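Local coordinates for nickel ABC transporter (Nickel-binding protein) (Bacillus halodurans, PDB 3T66), which probably serves as the extracellular solute-binding component of an ABC importer, named for nickel although its family is generally assigned to peptide transport, at residues I35-A39 and G40-T44; D101-V104 and A105-N108; S166-P169 and G170-L173; E197-S200 and A201-L204; T474-E477 and Y478-I481. One frame throughout, in Å; residues are numbered along the deposited sequence.

All five contacts are local turns or helix ends, and interaction 1 touches both interaction 3 and interaction 5, which do not touch each other. Ile35 CG2 packs on Leu173 CD2 of interaction 3 at 3.9 Å, and Arg38 O probably accepts a hydrogen bond from Ile481 N of interaction 5 at 2.8 Å. The centres of interactions 1 and 5 are about 10 Å apart, those of 1 and 3 about 15 Å. Interaction 4 stands apart, its nearest atoms about 7 Å from interaction 3, and interaction 2 is more remote, its nearest atoms about 10 Å from interaction 1. None of the five lies at the calcium-binding residue Asp179.

Interaction 1: residues I35-A39 and G40-T44; sequences IPVRA and GITET
Pro36 and Val37, in the short helix 35-38, meet Thr42 where the chain doubles back beside them. Thr42 points its side chain at the helix, with CG2 reaching Pro36 CB at 3.8 Å, while the side chains of Val37 and Thr42 are turned at about a right angle to each other. The backbones also approach, Val37 CA making a C-H...O contact with Thr42 O at 3.4 Å. Ile41 is turned to another part of the turn. Its CG1 stands anti to the carbonyl carbon (chi1 -62°), which carries CD1 back to Ala39 CB, 4.2 Å away, and alongside Pro36.

The reversal is a Schellman motif. Ile41 N donates to Pro36 O at 2.9 Å, approaching nearly along the C=O axis, whereas Gly40 N reaches Val37 O at 3.1 Å from well above the carbonyl plane, off its lone pairs. Gly40 has the positive phi (79°) of this helix ending. Farther along, Glu43 turns away from the helix, and its carboxylate is bonded to Thr159, Tyr181 and Trp182.

The chemistry is thus divided: the backbone bonds turn back to carbonyls of the last helical turn, and the side chains across the turn supply apolar packing. Such a division suits a helix end buried inside the protein.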
loop_
_atom_site.group_PDB
_atom_site.type_symbol
_atom_site.label_atom_id
_atom_site.label_comp_id
_atom_site.label_asym_id
_atom_site.label_seq_id
_atom_site.Cartn_x
_atom_site.Cartn_y
_atom_site.Cartn_z
ATOM N N ILE A 35 -10.666 0.998 10.848
ATOM C CA ILE A 35 -11.717 1.964 10.873
ATOM C C ILE A 35 -11.517 2.937 12.013
ATOM O O ILE A 35 -11.721 4.127 11.840
ATOM C CB ILE A 35 -13.045 1.247 10.921
ATOM C CG1 ILE A 35 -13.098 0.270 9.707
ATOM C CG2 ILE A 35 -14.194 2.244 11.093
ATOM C CD1 ILE A 35 -14.291 0.369 8.683
ATOM N N PRO A 36 -11.064 2.453 13.169
ATOM C CA PRO A 36 -10.803 3.427 14.234
ATOM C C PRO A 36 -10.012 4.630 13.765
ATOM O O PRO A 36 -10.438 5.775 13.972
ATOM C CB PRO A 36 -10.007 2.614 15.231
ATOM C CG PRO A 36 -10.682 1.248 15.127
ATOM C CD PRO A 36 -10.993 1.066 13.666
ATOM N N VAL A 37 -8.889 4.379 13.112
ATOM C CA VAL A 37 -8.060 5.451 12.590
ATOM C C VAL A 37 -8.751 6.162 11.429
ATOM O O VAL A 37 -8.679 7.403 11.328
ATOM C CB VAL A 37 -6.659 4.943 12.199
ATOM C CG1 VAL A 37 -5.839 6.024 11.482
ATOM C CG2 VAL A 37 -5.932 4.497 13.426
ATOM N N ARG A 38 -9.436 5.394 10.586
ATOM C CA ARG A 38 -10.122 5.980 9.426
ATOM C C ARG A 38 -11.230 6.984 9.778
ATOM O O ARG A 38 -11.437 7.995 9.087
ATOM C CB ARG A 38 -10.600 4.908 8.462
ATOM C CG ARG A 38 -9.411 4.241 7.803
ATOM C CD ARG A 38 -9.779 3.084 6.897
ATOM N NE ARG A 38 -8.603 2.263 6.599
ATOM C CZ ARG A 38 -8.428 1.565 5.481
ATOM N NH1 ARG A 38 -9.329 1.607 4.528
ATOM N NH2 ARG A 38 -7.331 0.855 5.299
ATOM N N ALA A 39 -11.899 6.735 10.887
ATOM C CA ALA A 39 -12.998 7.575 11.283
ATOM C C ALA A 39 -12.500 8.642 12.216
ATOM O O ALA A 39 -13.267 9.483 12.653
ATOM C CB ALA A 39 -14.096 6.749 11.944
ATOM N N GLY A 40 -11.219 8.588 12.544
ATOM C CA GLY A 40 -10.588 9.645 13.334
ATOM C C GLY A 40 -10.883 9.527 14.819
ATOM O O GLY A 40 -10.983 10.542 15.519
ATOM N N ILE A 41 -11.018 8.296 15.302
ATOM C CA ILE A 41 -11.131 8.073 16.739
ATOM C C ILE A 41 -9.734 8.016 17.363
ATOM O O ILE A 41 -9.499 8.440 18.519
ATOM C CB ILE A 41 -11.872 6.747 17.048
ATOM C CG1 ILE A 41 -13.287 6.807 16.491
ATOM C CG2 ILE A 41 -11.941 6.511 18.512
ATOM C CD1 ILE A 41 -13.804 5.523 15.987
ATOM N N THR A 42 -8.813 7.529 16.549
ATOM C CA THR A 42 -7.639 6.857 17.031
ATOM C C THR A 42 -6.476 7.202 16.112
ATOM O O THR A 42 -6.698 7.456 14.921
ATOM C CB THR A 42 -7.982 5.328 17.079
ATOM O OG1 THR A 42 -8.136 4.914 18.439
ATOM C CG2 THR A 42 -6.932 4.442 16.419
ATOM N N GLU A 43 -5.262 7.237 16.668
ATOM C CA GLU A 43 -4.039 7.643 15.954
ATOM C C GLU A 43 -2.802 6.856 16.372
ATOM O O GLU A 43 -2.823 6.128 17.350
ATOM C CB GLU A 43 -3.771 9.108 16.237
ATOM C CG GLU A 43 -4.937 9.984 15.913
ATOM C CD GLU A 43 -4.804 11.381 16.468
ATOM O OE1 GLU A 43 -4.306 11.531 17.605
ATOM O OE2 GLU A 43 -5.199 12.342 15.770
ATOM N N THR A 44 -1.685 7.046 15.693
ATOM C CA THR A 44 -0.561 6.140 15.901
ATOM C C THR A 44 0.599 6.963 16.385
ATOM O O THR A 44 0.514 8.185 16.327
ATOM C CB THR A 44 -0.190 5.469 14.571
ATOM O OG1 THR A 44 -0.121 6.490 13.579
ATOM C CG2 THR A 44 -1.257 4.383 14.151
#

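Interaction 2: residues D101-V104 and A105-N108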
loop_
_atom_site.group_PDB
_atom_site.type_symbol
_atom_site.label_atom_id
_atom_site.label_comp_id
_atom_site.label_asym_id
_atom_site.label_seq_id
_atom_site.Cartn_x
_atom_site.Cartn_y
_atom_site.Cartn_z
ATOM N N ASP A 101 -0.765 -8.448 23.543
ATOM C CA ASP A 101 -1.349 -9.632 24.169
ATOM C C ASP A 101 -2.656 -9.977 23.569
ATOM O O ASP A 101 -3.256 -10.946 23.984
ATOM C CB ASP A 101 -1.479 -9.509 25.692
ATOM C CG ASP A 101 -0.101 -9.640 26.402
ATOM O OD1 ASP A 101 0.560 -8.577 26.643
ATOM O OD2 ASP A 101 0.345 -10.807 26.666
ATOM N N GLU A 102 -3.084 -9.195 22.585
ATOM C CA GLU A 102 -4.399 -9.360 21.975
ATOM C C GLU A 102 -4.346 -9.781 20.487
ATOM O O GLU A 102 -5.275 -10.411 19.980
ATOM C CB GLU A 102 -5.220 -8.070 22.144
ATOM C CG GLU A 102 -6.733 -8.273 22.402
ATOM C CD GLU A 102 -7.058 -8.899 23.787
ATOM O OE1 GLU A 102 -6.486 -8.469 24.830
ATOM O OE2 GLU A 102 -7.905 -9.822 23.825
ATOM N N SER A 103 -3.264 -9.455 19.786
ATOM C CA SER A 103 -3.131 -9.862 18.395
ATOM C C SER A 103 -1.795 -10.499 18.099
ATOM O O SER A 103 -0.722 -9.919 18.304
ATOM C CB SER A 103 -3.398 -8.688 17.453
ATOM O OG SER A 103 -3.134 -9.010 16.097
ATOM N N VAL A 104 -1.855 -11.711 17.598
ATOM C CA VAL A 104 -0.613 -12.406 17.355
ATOM C C VAL A 104 0.157 -11.702 16.249
ATOM O O VAL A 104 1.381 -11.562 16.353
ATOM C CB VAL A 104 -0.844 -13.913 17.080
ATOM C CG1 VAL A 104 0.139 -14.429 16.103
ATOM C CG2 VAL A 104 -0.846 -14.730 18.401
ATOM N N ALA A 105 -0.575 -11.231 15.228
ATOM C CA ALA A 105 0.014 -10.467 14.120
ATOM C C ALA A 105 0.839 -9.276 14.621
ATOM O O ALA A 105 2.004 -9.113 14.216
ATOM C CB ALA A 105 -1.029 -9.997 13.184
ATOM N N ILE A 106 0.249 -8.471 15.514
ATOM C CA ILE A 106 0.968 -7.378 16.102
ATOM C C ILE A 106 2.148 -7.894 16.901
ATOM O O ILE A 106 3.226 -7.312 16.830
ATOM C CB ILE A 106 0.096 -6.555 16.999
ATOM C CG1 ILE A 106 -1.090 -6.007 16.234
ATOM C CG2 ILE A 106 0.832 -5.375 17.496
ATOM C CD1 ILE A 106 -2.168 -5.405 17.132
ATOM N N GLU A 107 1.966 -8.982 17.646
ATOM C CA GLU A 107 3.057 -9.480 18.492
ATOM C C GLU A 107 4.249 -9.881 17.650
ATOM O O GLU A 107 5.416 -9.537 17.983
ATOM C CB GLU A 107 2.638 -10.657 19.388
ATOM C CG GLU A 107 3.653 -10.992 20.557
ATOM C CD GLU A 107 3.233 -12.209 21.445
ATOM O OE1 GLU A 107 3.967 -12.520 22.428
ATOM O OE2 GLU A 107 2.179 -12.855 21.171
ATOM N N ASN A 108 3.958 -10.588 16.561
ATOM C CA ASN A 108 5.009 -11.168 15.752
ATOM C C ASN A 108 5.673 -10.194 14.820
ATOM O O ASN A 108 6.697 -10.513 14.229
ATOM C CB ASN A 108 4.482 -12.329 14.947
ATOM C CG ASN A 108 4.264 -13.576 15.783
ATOM O OD1 ASN A 108 4.635 -13.656 16.954
ATOM N ND2 ASN A 108 3.660 -14.578 15.162
#
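Ser103 and Ile106 meet at the start of helix 104-110, where three kinds of interaction overlap. The first is capping. Ser103 is the N-cap, and its OG, anti to the backbone N (chi1 174°), lies beside the carbonyl carbon and faces the first turn. Ile106 N points almost straight at it, but at 3.5 Å between Ile106 N and Ser103 OG the bond is weak.

Backbone bonds carry more of the load. Glu107 N donates to Ser103 O at 2.9 Å, and Asn108 N reaches Val104 O at 2.8 Å, closing the next helical turn.

Packing forms the third group. Ile106 folds its CG1-CD1 arm back against the capping residue, with CD1 at 3.5 Å from Ser103 CB. On another side of the helix, Val104 and Asn108 lie alongside each other and point the same way, Val104 CG1 being 3.6 Å from Asn108 ND2.

The contact lies at the protein surface, where the chain leaves helix 89-100, crosses a brief loop and enters helix 104-110, which leads directly into strand 112-118, an outermost strand of a four-stranded antiparallel sheet.

Interaction 3: residues S166-P169 and G170-L173; sequences SFTP and GSKL
A tight beta hairpin joins strands 162-168 and 172-177 here, and a classic bulge lies at its turn end, with Ser171 and Lys172 both facing Thr168. Thr168 O accepts twice: from Ser171 N at 2.8 Å, tilted 29° from the carbonyl plane, and from Lys172 N at 3.2 Å, in that plane. Thr168 N returns a bond to Lys172 O, completing the antiparallel hydrogen-bonded pair. Between the strands, Pro169 and Gly170 take the corner positions of a type II turn, Gly170 with positive phi (85°).

The side chains divide between the faces of this hairpin. On the face of Thr168 and Lys172, the lysine leaves its backbone with CG between N and the carbonyl carbon (chi1 46°), then bends along its outer bonds and swings its ammonium across the opposite strand. There NZ donates to Ser166 OG at 2.9 Å and to Thr168 OG1 at 3.2 Å; Glu174 is a further, long and weak partner. On the other face, Phe167 and Leu173 form the non-hydrogen-bonded pair. The phenyl ring presents its edge to Lys172 O, its CD1 lies 3.7 Å from Leu173 CB, and one ring face takes Pro169 CD near the rim.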
loop_
_atom_site.group_PDB
_atom_site.type_symbol
_atom_site.label_atom_id
_atom_site.label_comp_id
_atom_site.label_asym_id
_atom_site.label_seq_id
_atom_site.Cartn_x
_atom_site.Cartn_y
_atom_site.Cartn_z
ATOM N N SER A 166 -21.804 6.472 19.320
ATOM C CA SER A 166 -22.746 5.355 19.162
ATOM C C SER A 166 -22.184 4.386 18.148
ATOM O O SER A 166 -21.488 4.785 17.222
ATOM C CB SER A 166 -24.111 5.841 18.615
ATOM O OG SER A 166 -24.378 5.345 17.294
ATOM N N PHE A 167 -22.574 3.121 18.272
ATOM C CA PHE A 167 -22.121 2.111 17.321
ATOM C C PHE A 167 -23.133 0.987 17.041
ATOM O O PHE A 167 -23.729 0.398 17.938
ATOM C CB PHE A 167 -20.779 1.532 17.769
ATOM C CG PHE A 167 -20.202 0.533 16.815
ATOM C CD1 PHE A 167 -20.195 0.782 15.455
ATOM C CD2 PHE A 167 -19.648 -0.654 17.289
ATOM C CE1 PHE A 167 -19.666 -0.131 14.584
ATOM C CE2 PHE A 167 -19.132 -1.582 16.423
ATOM C CZ PHE A 167 -19.138 -1.305 15.061
ATOM N N THR A 168 -23.293 0.722 15.752
ATOM C CA THR A 168 -24.177 -0.279 15.224
ATOM C C THR A 168 -23.319 -1.185 14.342
ATOM O O THR A 168 -23.063 -0.839 13.180
ATOM C CB THR A 168 -25.264 0.374 14.337
ATOM O OG1 THR A 168 -26.008 1.343 15.089
ATOM C CG2 THR A 168 -26.218 -0.676 13.775
ATOM N N PRO A 169 -22.859 -2.334 14.887
ATOM C CA PRO A 169 -22.122 -3.333 14.115
ATOM C C PRO A 169 -22.711 -3.661 12.751
ATOM O O PRO A 169 -23.886 -3.940 12.627
ATOM C CB PRO A 169 -22.167 -4.560 15.013
ATOM C CG PRO A 169 -22.098 -3.989 16.393
ATOM C CD PRO A 169 -22.789 -2.623 16.329
ATOM N N GLY A 170 -21.888 -3.613 11.728
ATOM C CA GLY A 170 -22.341 -4.034 10.456
ATOM C C GLY A 170 -23.019 -2.888 9.795
ATOM O O GLY A 170 -23.360 -2.994 8.604
ATOM N N SER A 171 -23.172 -1.769 10.509
ATOM C CA SER A 171 -23.821 -0.630 9.871
ATOM C C SER A 171 -23.131 0.758 9.808
ATOM O O SER A 171 -22.688 1.183 8.747
ATOM C CB SER A 171 -25.263 -0.521 10.356
ATOM O OG SER A 171 -25.982 0.388 9.534
ATOM N N LYS A 172 -23.094 1.482 10.920
ATOM C CA LYS A 172 -22.561 2.851 10.993
ATOM C C LYS A 172 -21.879 3.014 12.344
ATOM O O LYS A 172 -21.963 2.125 13.228
ATOM C CB LYS A 172 -23.668 3.909 10.890
ATOM C CG LYS A 172 -24.878 3.627 11.771
ATOM C CD LYS A 172 -25.889 4.790 11.994
ATOM C CE LYS A 172 -26.359 4.821 13.553
ATOM N NZ LYS A 172 -25.299 4.404 14.707
ATOM N N LEU A 173 -21.189 4.139 12.496
ATOM C CA LEU A 173 -20.807 4.597 13.810
ATOM C C LEU A 173 -21.010 6.097 13.821
ATOM O O LEU A 173 -21.066 6.728 12.774
ATOM C CB LEU A 173 -19.383 4.174 14.181
ATOM C CG LEU A 173 -18.193 4.669 13.370
ATOM C CD1 LEU A 173 -17.625 5.839 14.078
ATOM C CD2 LEU A 173 -17.143 3.617 13.311
#

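Interaction 4: residues E197-S200 and A201-L204; sequences EDAS and ARSL
Asp198 OD2 is gripped by three donors. Ala201 N reaches OD2 at 2.8 Å along a nearly straight bond (170°), Ser200 N comes at 2.8 Å with a more bent geometry, also on the anti side but from the other side of the carboxylate plane, and Ser200 OG takes the syn lone pair at 2.9 Å. Asp198 is the N-cap of helix 199-207. With its CG anti to the backbone N (chi1 -177°), the carboxylate faces the first-turn amides, and its negative charge probably interacts favourably with the helix dipole.

The carbonyl of the same residue starts the regular bonding, with Arg202 N donating to Asp198 O at 3.0 Å; Leu204 N does likewise to Ser200 O two residues on. Arg202 then bends at chi3 (-72°) and lays one guanidinium face over the peptide linking Asp198 to Ala199, with its NH2 3.5 Å from Ala199 CB.

Helix 199-207 follows strand 190-195 closely and runs on towards strand 213-215. Through NH2, bonded to Arg216 O, Arg202 links the first turn to the chain just after strand 213-215, and more weakly, through NH1, to Asn196 O just after strand 190-195, while Ser203 OG bonds to Glu218 N.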
loop_
_atom_site.group_PDB
_atom_site.type_symbol
_atom_site.label_atom_id
_atom_site.label_comp_id
_atom_site.label_asym_id
_atom_site.label_seq_id
_atom_site.Cartn_x
_atom_site.Cartn_y
_atom_site.Cartn_z
ATOM N N GLU A 197 -21.047 -2.576 1.469
ATOM C CA GLU A 197 -20.149 -3.384 0.621
ATOM C C GLU A 197 -20.474 -3.386 -0.886
ATOM O O GLU A 197 -19.699 -3.894 -1.664
ATOM C CB GLU A 197 -19.892 -4.790 1.216
ATOM C CG GLU A 197 -19.397 -4.768 2.733
ATOM C CD GLU A 197 -18.507 -5.975 3.190
ATOM O OE1 GLU A 197 -18.195 -6.883 2.382
ATOM O OE2 GLU A 197 -18.095 -6.019 4.379
ATOM N N ASP A 198 -21.566 -2.756 -1.309
ATOM C CA ASP A 198 -21.921 -2.735 -2.716
ATOM C C ASP A 198 -21.573 -1.428 -3.406
ATOM O O ASP A 198 -22.096 -0.355 -3.074
ATOM C CB ASP A 198 -23.412 -3.035 -2.901
ATOM C CG ASP A 198 -23.834 -3.093 -4.396
ATOM O OD1 ASP A 198 -24.119 -4.227 -4.873
ATOM O OD2 ASP A 198 -23.864 -2.028 -5.084
ATOM N N ALA A 199 -20.739 -1.539 -4.427
ATOM C CA ALA A 199 -20.204 -0.371 -5.098
ATOM C C ALA A 199 -21.236 0.538 -5.706
ATOM O O ALA A 199 -21.047 1.741 -5.767
ATOM C CB ALA A 199 -19.200 -0.780 -6.146
ATOM N N SER A 200 -22.321 -0.015 -6.208
ATOM C CA SER A 200 -23.268 0.857 -6.885
ATOM C C SER A 200 -24.264 1.411 -5.890
ATOM O O SER A 200 -24.745 2.530 -6.069
ATOM C CB SER A 200 -23.943 0.180 -8.081
ATOM O OG SER A 200 -24.406 -1.114 -7.738
ATOM N N ALA A 201 -24.554 0.649 -4.833
ATOM C CA ALA A 201 -25.302 1.172 -3.686
ATOM C C ALA A 201 -24.643 2.477 -3.241
ATOM O O ALA A 201 -25.317 3.509 -3.050
ATOM C CB ALA A 201 -25.330 0.162 -2.542
ATOM N N ARG A 202 -23.315 2.432 -3.112
ATOM C CA ARG A 202 -22.524 3.615 -2.834
ATOM C C ARG A 202 -22.744 4.767 -3.811
ATOM O O ARG A 202 -23.018 5.901 -3.388
ATOM C CB ARG A 202 -21.070 3.218 -2.834
ATOM C CG ARG A 202 -20.754 2.298 -1.703
ATOM C CD ARG A 202 -19.302 2.305 -1.432
ATOM N NE ARG A 202 -18.569 1.620 -2.486
ATOM C CZ ARG A 202 -17.977 0.445 -2.328
ATOM N NH1 ARG A 202 -18.013 -0.186 -1.157
ATOM N NH2 ARG A 202 -17.320 -0.073 -3.340
ATOM N N SER A 203 -22.620 4.472 -5.108
ATOM C CA SER A 203 -22.809 5.478 -6.157
ATOM C C SER A 203 -24.190 6.179 -6.024
ATOM O O SER A 203 -24.297 7.417 -6.063
ATOM C CB SER A 203 -22.598 4.859 -7.549
ATOM O OG SER A 203 -21.238 4.518 -7.817
ATOM N N LEU A 204 -25.234 5.376 -5.810
ATOM C CA LEU A 204 -26.592 5.877 -5.631
ATOM C C LEU A 204 -26.704 6.840 -4.459
ATOM O O LEU A 204 -27.174 7.970 -4.625
ATOM C CB LEU A 204 -27.548 4.688 -5.433
ATOM C CG LEU A 204 -29.060 4.914 -5.552
ATOM C CD1 LEU A 204 -29.397 5.311 -6.975
ATOM C CD2 LEU A 204 -29.811 3.670 -5.115
#

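Interaction 5: residues T474-E477 and Y478-I481; sequences TRSE and YYMI
Ser476 lies against the aromatic ring of Tyr478, two residues on. Its CB sits over the ring in a CH-pi contact, 3.9 Å from the centroid and 25° off the normal, and its carbonyl oxygen also comes over a ring face, towards the rim. The hydroxyl serves a different purpose. Placed between the backbone N and the carbonyl carbon (chi1 49°), Ser476 OG accepts from Tyr478 N at 3.3 Å, and it also comes within 3.4 Å of Tyr479 CE2.

The two tyrosine side chains are packed in sequence, since Tyr478 CB stands above the centre of the Tyr479 ring. Tyr479 in turn is crossed at about a right angle by Thr474, whose CG2 lies 3.6 Å from Tyr479 CB. The threonine hydroxyl closes the loop: Thr474 OG1 donates to Tyr479 O at 3.0 Å, in the carbonyl plane and on a lone pair. Met480 sends its extended chain back towards Glu477, bringing CE to 3.4 Å from Glu477 O.

Outside the turn, the Tyr479 ring makes a cation-pi contact with Arg47, Tyr478 touches Pro140, and Glu477 OE1 is bonded to Tyr215 OH. The Ile481 backbone bonds with Arg38, and its side chain packs on Val191 and Phe193 of strand 190-195.

Backbone angles show how the reversal is made. Thr474 to Glu477 form a type I beta turn, with a weak bond from Glu477 N to Thr474 O, and its last residue, Glu477, is in the left-handed region (phi 68°). The serine bond to the amide two residues ahead adds an ST turn, overlapping the end of the beta turn.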
loop_
_atom_site.group_PDB
_atom_site.type_symbol
_atom_site.label_atom_id
_atom_site.label_comp_id
_atom_site.label_asym_id
_atom_site.label_seq_id
_atom_site.Cartn_x
_atom_site.Cartn_y
_atom_site.Cartn_z
ATOM N N THR A 474 -5.837 9.980 0.755
ATOM C CA THR A 474 -4.465 9.658 1.142
ATOM C C THR A 474 -3.927 8.376 0.555
ATOM O O THR A 474 -4.648 7.388 0.434
ATOM C CB THR A 474 -4.352 9.511 2.629
ATOM O OG1 THR A 474 -5.065 8.336 3.043
ATOM C CG2 THR A 474 -4.895 10.771 3.291
ATOM N N ARG A 475 -2.638 8.387 0.235
ATOM C CA ARG A 475 -1.982 7.263 -0.399
ATOM C C ARG A 475 -1.903 6.010 0.448
ATOM O O ARG A 475 -2.015 4.903 -0.083
ATOM C CB ARG A 475 -0.606 7.683 -0.856
ATOM C CG ARG A 475 -0.712 8.567 -2.070
ATOM C CD ARG A 475 0.647 8.873 -2.664
ATOM N NE ARG A 475 1.250 9.866 -1.825
ATOM C CZ ARG A 475 1.232 11.160 -2.071
ATOM N NH1 ARG A 475 0.696 11.622 -3.191
ATOM N NH2 ARG A 475 1.797 11.970 -1.189
ATOM N N SER A 476 -1.695 6.159 1.752
ATOM C CA SER A 476 -1.566 4.996 2.609
ATOM C C SER A 476 -2.935 4.363 2.708
ATOM O O SER A 476 -3.093 3.165 2.979
ATOM C CB SER A 476 -1.105 5.427 3.976
ATOM O OG SER A 476 -1.895 6.502 4.431
ATOM N N GLU A 477 -3.937 5.198 2.469
ATOM C CA GLU A 477 -5.310 4.817 2.678
ATOM C C GLU A 477 -5.626 4.617 4.138
ATOM O O GLU A 477 -6.519 3.847 4.458
ATOM C CB GLU A 477 -5.586 3.530 1.918
ATOM C CG GLU A 477 -5.622 3.718 0.418
ATOM C CD GLU A 477 -6.296 2.560 -0.238
ATOM O OE1 GLU A 477 -7.535 2.540 -0.250
ATOM O OE2 GLU A 477 -5.590 1.658 -0.724
ATOM N N TYR A 478 -4.889 5.271 5.028
ATOM C CA TYR A 478 -5.150 5.115 6.433
ATOM C C TYR A 478 -5.930 6.296 6.896
ATOM O O TYR A 478 -6.569 6.251 7.924
ATOM C CB TYR A 478 -3.870 5.056 7.229
ATOM C CG TYR A 478 -3.022 3.862 6.909
ATOM C CD1 TYR A 478 -3.581 2.707 6.378
ATOM C CD2 TYR A 478 -1.637 3.883 7.152
ATOM C CE1 TYR A 478 -2.786 1.610 6.076
ATOM C CE2 TYR A 478 -0.828 2.779 6.855
ATOM C CZ TYR A 478 -1.410 1.643 6.323
ATOM O OH TYR A 478 -0.613 0.546 6.033
ATOM N N TYR A 479 -5.897 7.365 6.128
ATOM C CA TYR A 479 -6.426 8.603 6.622
ATOM C C TYR A 479 -7.560 9.083 5.774
ATOM O O TYR A 479 -7.431 9.238 4.566
ATOM C CB TYR A 479 -5.325 9.641 6.718
ATOM C CG TYR A 479 -4.135 9.074 7.373
ATOM C CD1 TYR A 479 -4.182 8.681 8.683
ATOM C CD2 TYR A 479 -2.974 8.869 6.678
ATOM C CE1 TYR A 479 -3.081 8.127 9.302
ATOM C CE2 TYR A 479 -1.866 8.304 7.299
ATOM C CZ TYR A 479 -1.944 7.944 8.604
ATOM O OH TYR A 479 -0.875 7.374 9.225
ATOM N N MET A 480 -8.694 9.296 6.432
ATOM C CA MET A 480 -9.895 9.706 5.753
ATOM C C MET A 480 -10.580 10.738 6.586
ATOM O O MET A 480 -10.602 11.892 6.194
ATOM C CB MET A 480 -10.757 8.502 5.513
ATOM C CG MET A 480 -9.902 7.362 5.010
ATOM S SD MET A 480 -10.915 6.123 4.299
ATOM C CE MET A 480 -9.691 4.869 3.853
ATOM N N ILE A 481 -11.097 10.392 7.754
ATOM C CA ILE A 481 -11.780 11.436 8.504
ATOM C C ILE A 481 -10.710 12.087 9.368
ATOM O O ILE A 481 -9.942 11.365 9.992
ATOM C CB ILE A 481 -13.014 10.896 9.330
ATOM C CG1 ILE A 481 -14.126 10.297 8.441
ATOM C CG2 ILE A 481 -13.600 11.991 10.212
ATOM C CD1 ILE A 481 -14.564 11.170 7.299
#